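Local coordinates for protein fiber (Human adenovirus 35, PDB 2QLK) that probably attaches the virion to its host-cell receptor CD46 through the trimeric head (knob) of the fibre, at residues Ser163-Leu166 / Asn167-Met170. Residues are numbered along the deposited sequence; the frame is centred on the assembly and turned at random.
Sequences SIML and NSRM
M165 and the loop residues N167, S168 and R169 meet where strand 157-166 ends in a classic gamma turn. The setting is the antiparallel beta-sandwich of the fibre knob. The strand lies between 142-150 and 177-186 in its sheet, and the chain turns sharply after L166. S168 is the turn's central residue, with phi 65° and psi -70°. Its closing bond runs from R169 N to N167 O at 2.6 Å.

The contact itself is van der Waals packing, mainly by the methyl of M165. CG of M165 is anti to the backbone N (chi1 -172°), and the chain runs straight as far as SD. A bend at chi3 then turns CE in against the turn. CE of M165 lies 3.3 Å from CB of S168. The same M165 CE is 3.3 Å from the carbonyl oxygen N167 O. CG of R169 comes to 3.2 Å from CE of M165, and the two long side chains cross at about a right angle. This last approach is tight, but R169 is poorly ordered and its exact value is doubtful. M165 also touches Y142 of strand 142-150.

Polar groups tie the turn to its surroundings. OG of S168 hydrogen-bonds to D138. The buried amide of N167 is held at both ends: OD1 accepts from the backbone N of A178, while ND2 gives bonds to the carbonyls of Y130 and P125. N141 ND2 donates to L166 O.

The R169 chain is bent at chi2 and chi3, which folds its guanidinium back over the turn. Given the poor order of this side chain, its bonds are tentative. NE of R169 makes a weak bond to S168 O. NH2 of R169 reaches S168 O at 2.9 Å, from above the carbonyl plane.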
loop_
_atom_site.group_PDB
_atom_site.type_symbol
_atom_site.label_atom_id
_atom_site.label_comp_id
_atom_site.label_asym_id
_atom_site.label_seq_id
_atom_site.Cartn_x
_atom_site.Cartn_y
_atom_site.Cartn_z
ATOM N N SER A 163 -7.287 -9.979 5.314
ATOM C CA SER A 163 -6.363 -10.197 6.398
ATOM C C SER A 163 -5.303 -11.190 5.985
ATOM O O SER A 163 -5.583 -12.202 5.334
ATOM C CB SER A 163 -7.083 -10.759 7.621
ATOM O OG SER A 163 -7.821 -9.751 8.286
ATOM N N ILE A 164 -4.069 -10.883 6.341
ATOM C CA ILE A 164 -2.992 -11.791 6.045
ATOM C C ILE A 164 -2.382 -12.145 7.379
ATOM O O ILE A 164 -2.026 -11.271 8.160
ATOM C CB ILE A 164 -1.952 -11.142 5.152
ATOM C CG1 ILE A 164 -2.634 -10.656 3.868
ATOM C CG2 ILE A 164 -0.810 -12.138 4.904
ATOM C CD1 ILE A 164 -1.674 -10.071 2.836
ATOM N N MET A 165 -2.309 -13.437 7.669
ATOM C CA MET A 165 -1.740 -13.870 8.935
ATOM C C MET A 165 -0.421 -14.545 8.659
ATOM O O MET A 165 -0.334 -15.469 7.824
ATOM C CB MET A 165 -2.694 -14.831 9.641
ATOM C CG MET A 165 -2.254 -15.183 11.052
ATOM S SD MET A 165 -3.281 -16.459 11.807
ATOM C CE MET A 165 -2.126 -17.880 11.798
ATOM N N LEU A 166 0.625 -14.079 9.340
ATOM C CA LEU A 166 1.954 -14.628 9.120
ATOM C C LEU A 166 2.347 -15.641 10.184
ATOM O O LEU A 166 2.211 -15.378 11.378
ATOM C CB LEU A 166 2.986 -13.487 9.056
ATOM C CG LEU A 166 2.643 -12.395 8.026
ATOM C CD1 LEU A 166 3.461 -11.162 8.334
ATOM C CD2 LEU A 166 2.864 -12.892 6.580
ATOM N N ASN A 167 2.819 -16.811 9.743
ATOM C CA ASN A 167 3.243 -17.866 10.670
ATOM C C ASN A 167 2.176 -18.099 11.752
ATOM O O ASN A 167 1.050 -18.481 11.445
ATOM C CB ASN A 167 4.601 -17.490 11.303
ATOM C CG ASN A 167 5.700 -17.328 10.265
ATOM O OD1 ASN A 167 5.628 -17.904 9.170
ATOM N ND2 ASN A 167 6.723 -16.546 10.591
ATOM N N SER A 168 2.513 -17.880 13.014
ATOM C CA SER A 168 1.532 -18.066 14.097
ATOM C C SER A 168 1.006 -19.497 14.338
ATOM O O SER A 168 1.309 -20.102 15.371
ATOM C CB SER A 168 0.332 -17.141 13.888
ATOM O OG SER A 168 -0.717 -17.467 14.785
ATOM N N ARG A 169 0.205 -20.028 13.413
ATOM C CA ARG A 169 -0.339 -21.381 13.578
ATOM C C ARG A 169 0.277 -22.388 12.597
ATOM O O ARG A 169 -0.144 -22.464 11.444
ATOM C CB ARG A 169 -1.860 -21.384 13.373
ATOM C CG ARG A 169 -2.633 -20.211 13.974
ATOM C CD ARG A 169 -2.625 -20.183 15.491
ATOM N NE ARG A 169 -1.344 -19.736 16.028
ATOM C CZ ARG A 169 -1.156 -19.344 17.286
ATOM N NH1 ARG A 169 -2.171 -19.340 18.141
ATOM N NH2 ARG A 169 0.046 -18.953 17.688
ATOM N N MET A 170 1.261 -23.163 13.048
ATOM C CA MET A 170 1.887 -24.164 12.180
ATOM C C MET A 170 1.049 -25.440 12.155
ATOM O O MET A 170 1.257 -26.348 12.960
ATOM C CB MET A 170 3.318 -24.493 12.644
ATOM C CG MET A 170 3.466 -24.854 14.115
ATOM S SD MET A 170 5.125 -25.460 14.481
ATOM C CE MET A 170 6.073 -23.936 14.435
#